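Local coordinates for TetR family transcription regulator (Marinobacter aquaeolei, PDB 3PAS), which probably acts as a DNA-binding transcription factor of the TetR family, recognising a regulatory DNA region through a predicted helix-turn-helix, at residues B[55-60]-B[117-122]; B[66-71]-B[125-130]; B[79-84]-B[131-136]; B[102-107]-B[162-167]. One frame throughout, in Å; residues are numbered along the deposited sequence. Where two conformers were deposited one is given.

Contact 1: B[55-60]-B[117-122]; sequences LLLATF and PEIQAR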
loop_
_atom_site.group_PDB
_atom_site.type_symbol
_atom_site.label_atom_id
_atom_site.label_comp_id
_atom_site.label_asym_id
_atom_site.label_seq_id
_atom_site.Cartn_x
_atom_site.Cartn_y
_atom_site.Cartn_z
ATOM N N LEU B 55 -12.159 5.867 -23.301
ATOM C CA LEU B 55 -10.784 6.393 -23.215
ATOM C C LEU B 55 -10.071 5.952 -21.942
ATOM O O LEU B 55 -8.918 5.511 -21.972
ATOM C CB LEU B 55 -10.812 7.910 -23.295
ATOM C CG LEU B 55 -9.420 8.581 -23.203
ATOM C CD1 LEU B 55 -8.350 7.939 -24.130
ATOM C CD2 LEU B 55 -9.595 10.072 -23.503
ATOM N N LEU B 56 -10.783 5.984 -20.829
ATOM C CA LEU B 56 -10.233 5.482 -19.550
ATOM C C LEU B 56 -9.854 3.995 -19.631
ATOM O O LEU B 56 -8.806 3.593 -19.143
ATOM C CB LEU B 56 -11.225 5.720 -18.428
ATOM C CG LEU B 56 -11.595 7.147 -18.033
ATOM C CD1 LEU B 56 -12.567 7.163 -16.826
ATOM C CD2 LEU B 56 -10.390 8.104 -17.763
ATOM N N LEU B 57 -10.700 3.170 -20.246
ATOM C CA LEU B 57 -10.422 1.765 -20.426
ATOM C C LEU B 57 -9.227 1.547 -21.345
ATOM O O LEU B 57 -8.341 0.767 -21.005
ATOM C CB LEU B 57 -11.627 1.011 -20.999
ATOM C CG LEU B 57 -11.550 -0.521 -21.029
ATOM C CD1 LEU B 57 -11.077 -1.137 -19.660
ATOM C CD2 LEU B 57 -12.923 -1.053 -21.454
ATOM N N ALA B 58 -9.224 2.195 -22.510
ATOM C CA ALA B 58 -8.108 2.102 -23.467
ATOM C C ALA B 58 -6.782 2.516 -22.798
ATOM O O ALA B 58 -5.712 1.960 -23.082
ATOM C CB ALA B 58 -8.390 2.962 -24.756
ATOM N N THR B 59 -6.851 3.533 -21.956
ATOM C CA THR B 59 -5.690 4.031 -21.230
ATOM C C THR B 59 -5.225 2.968 -20.236
ATOM O O THR B 59 -4.027 2.747 -20.070
ATOM C CB THR B 59 -5.967 5.407 -20.509
ATOM O OG1 THR B 59 -6.316 6.413 -21.493
ATOM C CG2 THR B 59 -4.691 5.933 -19.788
ATOM N N PHE B 60 -6.171 2.327 -19.559
ATOM C CA PHE B 60 -5.813 1.272 -18.621
ATOM C C PHE B 60 -5.071 0.143 -19.370
ATOM O O PHE B 60 -4.010 -0.336 -18.918
ATOM C CB PHE B 60 -7.017 0.742 -17.879
ATOM C CG PHE B 60 -6.677 -0.330 -16.893
ATOM C CD1 PHE B 60 -6.029 -0.013 -15.756
ATOM C CD2 PHE B 60 -6.932 -1.649 -17.175
ATOM C CE1 PHE B 60 -5.680 -1.010 -14.823
ATOM C CE2 PHE B 60 -6.612 -2.634 -16.254
ATOM C CZ PHE B 60 -5.986 -2.319 -15.108
ATOM N N PRO B 117 -13.968 -7.754 -12.844
ATOM C CA PRO B 117 -13.279 -9.045 -12.973
ATOM C C PRO B 117 -12.871 -9.413 -14.399
ATOM O O PRO B 117 -11.857 -10.082 -14.590
ATOM C CB PRO B 117 -14.324 -10.046 -12.453
ATOM C CG PRO B 117 -15.162 -9.228 -11.479
ATOM C CD PRO B 117 -15.236 -7.868 -12.087
ATOM N N GLU B 118 -13.655 -9.008 -15.391
ATOM C CA GLU B 118 -13.340 -9.279 -16.793
ATOM C C GLU B 118 -12.042 -8.539 -17.228
ATOM O O GLU B 118 -11.254 -9.055 -18.012
ATOM C CB GLU B 118 -14.510 -8.789 -17.651
ATOM C CG GLU B 118 -14.422 -9.003 -19.192
ATOM C CD GLU B 118 -15.185 -7.917 -19.989
ATOM O OE1 GLU B 118 -14.738 -6.744 -19.947
ATOM O OE2 GLU B 118 -16.208 -8.228 -20.658
ATOM N N ILE B 119 -11.870 -7.308 -16.757
ATOM C CA ILE B 119 -10.675 -6.520 -17.089
ATOM C C ILE B 119 -9.438 -7.207 -16.461
ATOM O O ILE B 119 -8.442 -7.444 -17.143
ATOM C CB ILE B 119 -10.821 -5.070 -16.660
ATOM C CG1 ILE B 119 -11.939 -4.392 -17.490
ATOM C CG2 ILE B 119 -9.474 -4.304 -16.837
ATOM C CD1 ILE B 119 -12.384 -3.058 -16.940
ATOM N N GLN B 120 -9.565 -7.530 -15.179
ATOM C CA GLN B 120 -8.599 -8.309 -14.400
ATOM C C GLN B 120 -8.183 -9.544 -15.153
ATOM O O GLN B 120 -7.008 -9.745 -15.370
ATOM C CB GLN B 120 -9.242 -8.756 -13.099
ATOM C CG GLN B 120 -8.432 -9.716 -12.248
ATOM C CD GLN B 120 -7.910 -9.056 -11.017
ATOM O OE1 GLN B 120 -7.439 -7.914 -11.048
ATOM N NE2 GLN B 120 -8.013 -9.760 -9.899
ATOM N N ALA B 121 -9.166 -10.329 -15.597
ATOM C CA ALA B 121 -8.926 -11.572 -16.329
ATOM C C ALA B 121 -8.150 -11.312 -17.608
ATOM O O ALA B 121 -7.217 -12.085 -17.946
ATOM C CB ALA B 121 -10.258 -12.290 -16.655
ATOM N N ARG B 122 -8.506 -10.238 -18.321
ATOM C CA ARG B 122 -7.792 -9.897 -19.562
ATOM C C ARG B 122 -6.284 -9.627 -19.289
ATOM O O ARG B 122 -5.425 -10.063 -20.041
ATOM C CB ARG B 122 -8.457 -8.704 -20.254
ATOM C CG ARG B 122 -7.837 -8.274 -21.600
ATOM C CD ARG B 122 -6.605 -7.358 -21.396
ATOM N NE ARG B 122 -6.240 -6.606 -22.593
ATOM C CZ ARG B 122 -5.155 -5.846 -22.729
ATOM N NH1 ARG B 122 -4.281 -5.729 -21.735
ATOM N NH2 ARG B 122 -4.936 -5.218 -23.877
#
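Leu57 and Phe60 both hold CG anti to the backbone N (chi1 -170° and -179°), and this swings the leucine branch and the phenyl ring out from helix 52-76 to meet Ile119. Ile119 answers with both of its branches. Its CG1 lies anti to the carbonyl carbon (chi1 -66°) and carries CD1 onward to Leu57, while CG2 goes to Phe60. The leucine touches with one methyl: CD1 lies 3.6 Å from Ile119 CD1 and 4.0 Å from Ile119 CG1. Ile119 CG2 approaches the phenyl ring obliquely at its CD2-CE2 bond, 3.4 Å from Phe60 CE2 and 3.7 Å from Phe60 CD2. No hydrogen bond joins the two segments, and the contact is wholly apolar.

In the TetR fold, helix 52-76 is the long helix that leaves the N-terminal DNA-binding domain and runs into the regulatory core. Here its first turns pack against the start of helix 117-126. Helix 100-110 also packs on Phe60, with a ring stack on Phe109 and a ring meeting at His106. With an alanine at Ile119, Leu57 CD1 and the CD2-CE2 side of Phe60 would probably lose their apolar partner, and a gap would open between the helices.

Within 55-60, Leu55 O accepts twice, from Thr59 N at 2.9 Å and Thr59 OG1 at 2.8 Å, from opposite faces of its plane. The hydroxyl stands above that plane. Thr59 itself packs on helix 5-24.

Contact 2: B[66-71]-B[125-130]; sequences QVIDAA and SRAANL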
loop_
_atom_site.group_PDB
_atom_site.type_symbol
_atom_site.label_atom_id
_atom_site.label_comp_id
_atom_site.label_asym_id
_atom_site.label_seq_id
_atom_site.Cartn_x
_atom_site.Cartn_y
_atom_site.Cartn_z
ATOM N N GLN B 66 1.975 -1.832 -21.728
ATOM C CA GLN B 66 3.342 -1.342 -21.653
ATOM C C GLN B 66 4.119 -2.041 -20.543
ATOM O O GLN B 66 5.243 -2.520 -20.772
ATOM C CB GLN B 66 3.355 0.153 -21.331
ATOM C CG GLN B 66 3.143 0.931 -22.562
ATOM C CD GLN B 66 3.511 2.299 -22.340
ATOM O OE1 GLN B 66 4.703 2.623 -22.302
ATOM N NE2 GLN B 66 2.502 3.155 -22.158
ATOM N N VAL B 67 3.540 -2.036 -19.344
ATOM C CA VAL B 67 4.190 -2.634 -18.197
ATOM C C VAL B 67 4.293 -4.152 -18.271
ATOM O O VAL B 67 5.362 -4.694 -18.004
ATOM C CB VAL B 67 3.537 -2.226 -16.856
ATOM C CG1 VAL B 67 4.124 -3.033 -15.719
ATOM C CG2 VAL B 67 3.721 -0.706 -16.616
ATOM N N ILE B 68 3.187 -4.837 -18.564
ATOM C CA ILE B 68 3.181 -6.320 -18.642
ATOM C C ILE B 68 4.153 -6.791 -19.710
ATOM O O ILE B 68 4.954 -7.714 -19.480
ATOM C CB ILE B 68 1.775 -6.861 -18.954
ATOM C CG1 ILE B 68 0.874 -6.587 -17.737
ATOM C CG2 ILE B 68 1.837 -8.351 -19.377
ATOM C CD1 ILE B 68 -0.606 -6.894 -17.957
ATOM N N ASP B 69 4.103 -6.187 -20.901
ATOM C CA ASP B 69 5.003 -6.617 -21.977
ATOM C C ASP B 69 6.502 -6.474 -21.643
ATOM O O ASP B 69 7.290 -7.367 -21.977
ATOM C CB ASP B 69 4.692 -5.912 -23.283
ATOM C CG ASP B 69 3.302 -6.230 -23.791
ATOM O OD1 ASP B 69 2.663 -7.190 -23.290
ATOM O OD2 ASP B 69 2.813 -5.484 -24.669
ATOM N N ALA B 70 6.885 -5.358 -21.014
ATOM C CA ALA B 70 8.243 -5.146 -20.559
ATOM C C ALA B 70 8.627 -6.182 -19.518
ATOM O O ALA B 70 9.727 -6.717 -19.560
ATOM C CB ALA B 70 8.432 -3.726 -19.963
ATOM N N ALA B 71 7.732 -6.446 -18.581
ATOM C CA ALA B 71 7.968 -7.451 -17.550
ATOM C C ALA B 71 8.134 -8.849 -18.153
ATOM O O ALA B 71 9.034 -9.562 -17.741
ATOM C CB ALA B 71 6.854 -7.459 -16.453
ATOM N N SER B 125 -4.589 -12.927 -18.408
ATOM C CA SER B 125 -4.383 -13.593 -19.669
ATOM C C SER B 125 -3.150 -13.116 -20.453
ATOM O O SER B 125 -2.398 -13.936 -20.983
ATOM C CB SER B 125 -5.616 -13.434 -20.533
ATOM O OG SER B 125 -5.460 -14.205 -21.686
ATOM N N ARG B 126 -2.953 -11.804 -20.566
ATOM C CA ARG B 126 -1.765 -11.286 -21.256
ATOM C C ARG B 126 -0.481 -11.696 -20.499
ATOM O O ARG B 126 0.574 -11.997 -21.102
ATOM C CB ARG B 126 -1.822 -9.770 -21.324
ATOM C CG ARG B 126 -0.812 -9.195 -22.313
ATOM C CD ARG B 126 -1.069 -7.752 -22.516
ATOM N NE ARG B 126 -0.245 -7.177 -23.564
ATOM C CZ ARG B 126 -0.620 -6.958 -24.825
ATOM N NH1 ARG B 126 -1.814 -7.304 -25.289
ATOM N NH2 ARG B 126 0.231 -6.385 -25.647
ATOM N N ALA B 127 -0.592 -11.734 -19.174
ATOM C CA ALA B 127 0.521 -12.155 -18.317
ATOM C C ALA B 127 0.616 -13.683 -18.043
ATOM O O ALA B 127 1.363 -14.119 -17.162
ATOM C CB ALA B 127 0.466 -11.396 -17.005
ATOM N N ALA B 128 -0.102 -14.493 -18.803
ATOM C CA ALA B 128 -0.230 -15.917 -18.521
ATOM C C ALA B 128 1.102 -16.673 -18.378
ATOM O O ALA B 128 1.244 -17.502 -17.473
ATOM C CB ALA B 128 -1.110 -16.605 -19.590
ATOM N N ASN B 129 2.065 -16.383 -19.234
ATOM C CA ASN B 129 3.345 -17.069 -19.177
ATOM C C ASN B 129 4.067 -16.853 -17.853
ATOM O O ASN B 129 4.751 -17.761 -17.368
ATOM C CB ASN B 129 4.257 -16.675 -20.350
ATOM C CG ASN B 129 3.727 -17.192 -21.694
ATOM O OD1 ASN B 129 2.945 -18.153 -21.759
ATOM N ND2 ASN B 129 4.150 -16.555 -22.761
ATOM N N LEU B 130 3.946 -15.655 -17.290
ATOM C CA LEU B 130 4.532 -15.395 -15.972
ATOM C C LEU B 130 3.740 -16.089 -14.892
ATOM O O LEU B 130 4.326 -16.786 -14.075
ATOM C CB LEU B 130 4.592 -13.891 -15.650
ATOM C CG LEU B 130 4.730 -13.516 -14.143
ATOM C CD1 LEU B 130 6.021 -13.894 -13.693
ATOM C CD2 LEU B 130 4.518 -12.012 -13.914
#
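The guanidinium of Arg126 meets the carboxylate of Asp69 edge to edge, with Asp69 CG in the guanidinium plane. The grip is side-on: NE and NH2 each take one oxygen. Arg126 NH2 reaches Asp69 OD2 at 2.9 Å, with a nearly straight N-H...O angle of 175°. The oxygen is almost in the guanidinium plane and uses its syn lone pair. Arg126 NE reaches Asp69 OD1, also at 2.9 Å, but less squarely. That bond bends to 153°, and the oxygen is tilted from the guanidinium plane. The two flat groups are 31° apart, so the pair is twisted rather than coplanar.

Arg126 is extended from CG to NE and lies across the aspartate at about a right angle. Two bonds to two oxygens are consistent with a fixed rotation for the carboxylate. A leucine in place of Asp69 would probably leave the guanidinium with little more here than its weak, long ion pair to Asp65, and freer to turn.

Beside the ion pair, Ile68 CG2 sits 4.0 Å from Arg126 CG and 4.1 Å from Ala127 CB. Ala127 is the break itself: it leaves helical geometry after helix 117-126 and takes the N-cap position of helix 128-140. A two-point salt bridge at the surface, backed by an apolar pair, thus joins the long helix 52-76 to the kink between two helices of the TetR C-terminal core.

Contact 3: B[79-84]-B[131-136]; sequences KDLREG and LNAVDQ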
loop_
_atom_site.group_PDB
_atom_site.type_symbol
_atom_site.label_atom_id
_atom_site.label_comp_id
_atom_site.label_asym_id
_atom_site.label_seq_id
_atom_site.Cartn_x
_atom_site.Cartn_y
_atom_site.Cartn_z
ATOM N N LYS B 79 17.387 -17.239 -16.794
ATOM C CA LYS B 79 17.787 -18.633 -17.059
ATOM C C LYS B 79 17.035 -19.645 -16.200
ATOM O O LYS B 79 17.114 -20.834 -16.455
ATOM C CB LYS B 79 19.315 -18.816 -16.948
ATOM C CG LYS B 79 20.047 -18.002 -18.030
ATOM C CD LYS B 79 21.563 -18.189 -18.000
ATOM C CE LYS B 79 22.234 -17.475 -19.188
ATOM N NZ LYS B 79 23.753 -17.633 -19.199
ATOM N N ASP B 80 16.320 -19.172 -15.177
ATOM C CA ASP B 80 15.429 -20.021 -14.389
ATOM C C ASP B 80 14.341 -19.127 -13.796
ATOM O O ASP B 80 14.363 -17.915 -14.076
ATOM C CB ASP B 80 16.171 -20.835 -13.313
ATOM C CG ASP B 80 16.940 -19.984 -12.269
ATOM O OD1 ASP B 80 16.767 -18.777 -12.110
ATOM O OD2 ASP B 80 17.771 -20.576 -11.554
ATOM N N LEU B 81 13.424 -19.692 -12.984
ATOM C CA LEU B 81 12.313 -18.892 -12.384
ATOM C C LEU B 81 12.788 -17.717 -11.522
ATOM O O LEU B 81 12.317 -16.591 -11.690
ATOM C CB LEU B 81 11.358 -19.778 -11.561
ATOM C CG LEU B 81 10.123 -19.088 -10.954
ATOM C CD1 LEU B 81 9.170 -18.494 -12.009
ATOM C CD2 LEU B 81 9.361 -20.093 -9.993
ATOM N N ARG B 82 13.738 -17.977 -10.642
ATOM C CA ARG B 82 14.241 -16.909 -9.795
ATOM C C ARG B 82 14.880 -15.796 -10.609
ATOM O O ARG B 82 14.633 -14.617 -10.340
ATOM C CB ARG B 82 15.247 -17.443 -8.818
ATOM C CG ARG B 82 15.669 -16.425 -7.759
ATOM C CD ARG B 82 16.754 -16.962 -6.833
ATOM N NE ARG B 82 16.913 -16.082 -5.670
ATOM C CZ ARG B 82 17.601 -14.936 -5.685
ATOM N NH1 ARG B 82 18.194 -14.510 -6.787
ATOM N NH2 ARG B 82 17.659 -14.188 -4.590
ATOM N N GLU B 83 15.720 -16.164 -11.587
ATOM C CA GLU B 83 16.351 -15.152 -12.476
ATOM C C GLU B 83 15.337 -14.378 -13.268
ATOM O O GLU B 83 15.496 -13.172 -13.498
ATOM C CB GLU B 83 17.399 -15.774 -13.446
ATOM C CG GLU B 83 18.727 -15.975 -12.788
ATOM C CD GLU B 83 19.310 -14.609 -12.347
ATOM O OE1 GLU B 83 19.428 -14.431 -11.119
ATOM O OE2 GLU B 83 19.582 -13.736 -13.214
ATOM N N GLY B 84 14.280 -15.057 -13.710
ATOM C CA GLY B 84 13.235 -14.406 -14.450
ATOM C C GLY B 84 12.528 -13.358 -13.579
ATOM O O GLY B 84 12.243 -12.252 -14.015
ATOM N N LEU B 131 2.407 -15.943 -14.925
ATOM C CA LEU B 131 1.551 -16.455 -13.873
ATOM C C LEU B 131 1.554 -17.984 -13.879
ATOM O O LEU B 131 1.598 -18.589 -12.848
ATOM C CB LEU B 131 0.122 -15.915 -13.998
ATOM C CG LEU B 131 -0.011 -14.393 -13.894
ATOM C CD1 LEU B 131 -1.489 -13.994 -14.234
ATOM C CD2 LEU B 131 0.451 -13.868 -12.542
ATOM N N ASN B 132 1.565 -18.605 -15.058
ATOM C CA ASN B 132 1.649 -20.079 -15.127
ATOM C C ASN B 132 2.973 -20.607 -14.569
ATOM O O ASN B 132 3.011 -21.628 -13.903
ATOM C CB ASN B 132 1.398 -20.584 -16.560
ATOM C CG ASN B 132 -0.035 -20.374 -16.998
ATOM O OD1 ASN B 132 -0.932 -20.295 -16.162
ATOM N ND2 ASN B 132 -0.272 -20.319 -18.324
ATOM N N ALA B 133 4.063 -19.876 -14.802
ATOM C CA ALA B 133 5.383 -20.297 -14.333
ATOM C C ALA B 133 5.434 -20.162 -12.800
ATOM O O ALA B 133 5.943 -21.022 -12.035
ATOM C CB ALA B 133 6.493 -19.439 -15.023
ATOM N N VAL B 134 4.842 -19.086 -12.316
ATOM C CA VAL B 134 4.780 -18.901 -10.872
ATOM C C VAL B 134 3.932 -20.006 -10.225
ATOM O O VAL B 134 4.318 -20.568 -9.207
ATOM C CB VAL B 134 4.323 -17.475 -10.498
ATOM C CG1 VAL B 134 3.923 -17.398 -9.001
ATOM C CG2 VAL B 134 5.481 -16.517 -10.746
ATOM N N ASP B 135 2.797 -20.332 -10.831
ATOM C CA ASP B 135 1.916 -21.412 -10.349
ATOM C C ASP B 135 2.627 -22.763 -10.307
ATOM O O ASP B 135 2.493 -23.499 -9.336
ATOM C CB ASP B 135 0.640 -21.524 -11.195
ATOM C CG ASP B 135 -0.430 -20.480 -10.816
ATOM O OD1 ASP B 135 -0.250 -19.763 -9.803
ATOM O OD2 ASP B 135 -1.457 -20.386 -11.546
ATOM N N GLN B 136 3.375 -23.093 -11.357
ATOM C CA GLN B 136 4.200 -24.329 -11.355
ATOM C C GLN B 136 5.225 -24.334 -10.271
ATOM O O GLN B 136 5.431 -25.359 -9.613
ATOM C CB GLN B 136 4.897 -24.587 -12.686
ATOM C CG GLN B 136 3.963 -25.190 -13.704
ATOM C CD GLN B 136 4.701 -25.820 -14.871
ATOM O OE1 GLN B 136 5.923 -26.085 -14.816
ATOM N NE2 GLN B 136 3.955 -26.143 -15.895
#
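Helix 81-98 starts here with an N-cap, and its first residue packs on helix 128-140 of the all-helical TetR C-terminal domain. Leu81 alone carries the contact from its side. Its CG lies anti to the backbone N (chi1 -177°), which sends both methyls toward the facing helix. Leu81 CD1 and CD2 each lie 4.1 Å from Ala133 O. CD1 of Leu81 also rests 4.1 Å from Ala133 CB. The same methyl is 4.4 Å from Val134 CG2, a looser touch.

The CA atoms of Leu81 and Ala133 are 7.3 Å apart, a spacing consistent with the small alanine side chain. No hydrogen bond crosses between the segments. Phe75 of helix 52-76 touches both Leu81 and Ala133, so a third helix shares this apolar patch. Leu142 and Ile143 also pack on Leu81, and Val134 packs on Leu151 of helix 148-167.

The residue before Leu81 sets the helix start. Asp80 turns its carboxylate back over the first turn. Its OD1 accepts the backbone N-H of Glu83 nearly along the C-O axis, with Asp80 OD1 and Glu83 N 2.9 Å apart and an N-H...O angle of 164°.

Contact 4: B[102-107]-B[162-167]; sequences LFRYHE and LVQRCL. With ACT (acetate ion), chain M.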
loop_
_atom_site.group_PDB
_atom_site.type_symbol
_atom_site.label_atom_id
_atom_site.label_comp_id
_atom_site.label_asym_id
_atom_site.label_seq_id
_atom_site.Cartn_x
_atom_site.Cartn_y
_atom_site.Cartn_z
ATOM N N LEU B 102 2.427 5.879 -14.708
ATOM C CA LEU B 102 1.862 4.621 -15.207
ATOM C C LEU B 102 1.388 3.764 -14.023
ATOM O O LEU B 102 0.286 3.215 -14.026
ATOM C CB LEU B 102 2.909 3.844 -16.000
ATOM C CG LEU B 102 3.434 4.372 -17.332
ATOM C CD1 LEU B 102 4.536 3.346 -17.808
ATOM C CD2 LEU B 102 2.263 4.538 -18.408
ATOM N N PHE B 103 2.227 3.613 -13.012
ATOM C CA PHE B 103 1.826 2.904 -11.794
ATOM C C PHE B 103 0.615 3.585 -11.112
ATOM O O PHE B 103 -0.279 2.908 -10.615
ATOM C CB PHE B 103 2.963 2.924 -10.754
ATOM C CG PHE B 103 4.070 1.915 -10.977
ATOM C CD1 PHE B 103 4.327 1.363 -12.219
ATOM C CD2 PHE B 103 4.911 1.563 -9.902
ATOM C CE1 PHE B 103 5.381 0.450 -12.402
ATOM C CE2 PHE B 103 5.930 0.655 -10.085
ATOM C CZ PHE B 103 6.163 0.104 -11.353
ATOM N N ARG B 104 0.625 4.911 -11.037
ATOM C CA ARG B 104 -0.483 5.630 -10.368
ATOM C C ARG B 104 -1.807 5.454 -11.132
ATOM O O ARG B 104 -2.855 5.196 -10.517
ATOM C CB ARG B 104 -0.127 7.089 -10.223
ATOM C CG ARG B 104 -1.132 7.905 -9.480
ATOM C CD ARG B 104 -0.427 9.030 -8.740
ATOM N NE ARG B 104 -1.004 9.128 -7.412
ATOM C CZ ARG B 104 -0.834 8.225 -6.443
ATOM N NH1 ARG B 104 -0.091 7.129 -6.633
ATOM N NH2 ARG B 104 -1.420 8.416 -5.268
ATOM N N TYR B 105 -1.747 5.571 -12.458
ATOM C CA TYR B 105 -2.942 5.311 -13.300
ATOM C C TYR B 105 -3.468 3.880 -13.051
ATOM O O TYR B 105 -4.652 3.679 -12.782
ATOM C CB TYR B 105 -2.711 5.573 -14.796
ATOM C CG TYR B 105 -4.033 5.534 -15.537
ATOM C CD1 TYR B 105 -4.811 6.666 -15.625
ATOM C CD2 TYR B 105 -4.575 4.332 -15.971
ATOM C CE1 TYR B 105 -6.063 6.648 -16.272
ATOM C CE2 TYR B 105 -5.825 4.283 -16.591
ATOM C CZ TYR B 105 -6.560 5.462 -16.736
ATOM O OH TYR B 105 -7.794 5.464 -17.339
ATOM N N HIS B 106 -2.588 2.885 -13.123
ATOM C CA HIS B 106 -2.986 1.509 -12.838
ATOM C C HIS B 106 -3.688 1.346 -11.446
ATOM O O HIS B 106 -4.771 0.757 -11.333
ATOM C CB HIS B 106 -1.759 0.573 -12.930
ATOM C CG HIS B 106 -2.109 -0.858 -12.691
ATOM N ND1 HIS B 106 -2.171 -1.400 -11.421
ATOM C CD2 HIS B 106 -2.520 -1.826 -13.541
ATOM C CE1 HIS B 106 -2.590 -2.645 -11.505
ATOM N NE2 HIS B 106 -2.784 -2.937 -12.781
ATOM N N GLU B 107 -3.051 1.885 -10.417
ATOM C CA GLU B 107 -3.570 1.883 -9.037
ATOM C C GLU B 107 -4.912 2.644 -8.928
ATOM O O GLU B 107 -5.874 2.132 -8.368
ATOM C CB GLU B 107 -2.526 2.530 -8.119
ATOM C CG GLU B 107 -2.863 2.603 -6.592
ATOM C CD GLU B 107 -2.765 1.255 -5.896
ATOM O OE1 GLU B 107 -2.442 0.244 -6.571
ATOM O OE2 GLU B 107 -3.042 1.209 -4.664
ATOM N N LEU B 162 8.126 0.815 -2.701
ATOM C CA LEU B 162 9.522 1.267 -2.689
ATOM C C LEU B 162 9.781 2.343 -3.741
ATOM O O LEU B 162 10.548 3.293 -3.484
ATOM C CB LEU B 162 10.469 0.098 -2.856
ATOM C CG LEU B 162 10.572 -0.797 -1.594
ATOM C CD1 LEU B 162 11.355 -2.141 -1.893
ATOM C CD2 LEU B 162 11.240 -0.047 -0.483
ATOM N N VAL B 163 9.164 2.217 -4.920
ATOM C CA VAL B 163 9.263 3.308 -5.920
ATOM C C VAL B 163 8.761 4.638 -5.311
ATOM O O VAL B 163 9.348 5.699 -5.477
ATOM C CB VAL B 163 8.538 2.952 -7.191
ATOM C CG1 VAL B 163 8.279 4.264 -8.064
ATOM C CG2 VAL B 163 9.369 1.893 -7.984
ATOM N N GLN B 164 7.648 4.553 -4.611
ATOM C CA GLN B 164 7.017 5.735 -4.007
ATOM C C GLN B 164 7.957 6.328 -2.952
ATOM O O GLN B 164 8.240 7.533 -2.983
ATOM C CB GLN B 164 5.662 5.356 -3.427
ATOM C CG GLN B 164 4.902 6.486 -2.699
ATOM C CD GLN B 164 3.409 6.185 -2.541
ATOM O OE1 GLN B 164 2.650 6.155 -3.524
ATOM N NE2 GLN B 164 2.982 5.999 -1.303
ATOM N N ARG B 165 8.489 5.482 -2.066
ATOM C CA ARG B 165 9.490 5.933 -1.110
ATOM C C ARG B 165 10.700 6.581 -1.786
ATOM O O ARG B 165 11.213 7.606 -1.312
ATOM C CB ARG B 165 9.906 4.802 -0.153
ATOM C CG ARG B 165 8.818 4.399 0.823
ATOM C CD ARG B 165 9.313 3.467 1.935
ATOM N NE ARG B 165 10.002 4.249 2.954
ATOM C CZ ARG B 165 9.774 4.220 4.263
ATOM N NH1 ARG B 165 8.892 3.384 4.821
ATOM N NH2 ARG B 165 10.511 4.997 5.042
ATOM N N CYS B 166 11.162 6.023 -2.890
ATOM C CA CYS B 166 12.304 6.595 -3.592
ATOM C C CYS B 166 11.996 7.985 -4.080
ATOM O O CYS B 166 12.783 8.902 -3.875
ATOM C CB CYS B 166 12.707 5.756 -4.803
ATOM S SG CYS B 166 13.440 4.254 -4.341
ATOM N N LEU B 167 10.840 8.141 -4.724
ATOM C CA LEU B 167 10.472 9.442 -5.293
ATOM C C LEU B 167 10.200 10.526 -4.201
ATOM O O LEU B 167 10.367 11.723 -4.485
ATOM C CB LEU B 167 9.316 9.297 -6.265
ATOM C CG LEU B 167 9.663 8.556 -7.578
ATOM C CD1 LEU B 167 8.402 8.175 -8.237
ATOM C CD2 LEU B 167 10.561 9.362 -8.568
HETATM C C ACT M . 3.907 5.850 -7.313
HETATM O O ACT M . 4.548 6.606 -6.548
HETATM O OXT ACT M . 2.818 6.304 -7.717
HETATM C CH3 ACT M . 4.402 4.489 -7.704
#
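Arg104 NH1 gives a weak hydrogen bond to OXT of a bound acetate, 3.2 Å long and bent to 122° at the hydrogen. The ion probably came from the crystallisation liquor. The arginine chain bends at chi2 and chi3, which brings NH1 round to the oxygen; the same nitrogen also makes a weak bond to Tyr160 OH. On the facing helix, Gln164 CB is 3.5 Å from the second oxygen, ACT O. The acetate methyl points into an apolar corner: ACT CH3 is 3.7 Å from Phe103 CD2 and 3.9 Å from Val163 CG1.

Direct contact between the segments is thin. Phe103 CE2 meets Val163 CG2 at 4.2 Å, and the valine comes obliquely to the ring. Arg104 NH1 and Gln164 OE1 stay 4.3 Å apart. Phe103 also packs on Ile159 and Tyr160, and Val163 on Phe93. Nearby Arg165 forms a salt bridge with Glu152 of the second subunit.

An acetate thus lies between helix 100-110 and helix 148-167, with one weak bond at its carboxylate and apolar neighbours at its methyl, within the C-terminal domain that in TetR regulators usually receives the effector; whether this site does so is not established.

Contacts 1 and 2 follow one another along helix 52-76, with centres 14 Å apart, and helix 117-126 serves both. Contact 3 lies 13 Å beyond contact 2 between centres, reached through helix 128-140; its centre is 25 Å from that of contact 1. Contact 4 touches both contact 1 and contact 2. Leu56 O and Tyr105 OH are 2.8 Å apart, a probable hydrogen bond, and Gln66 NE2 packs 4.0 Å from Leu102 CD2. An acetate sits within contact 4, and another lies about 5 Å from the side chain of Ala133 in contact 3. Every pair of contacts crosses along the chain: the four first segments all precede the four second ones.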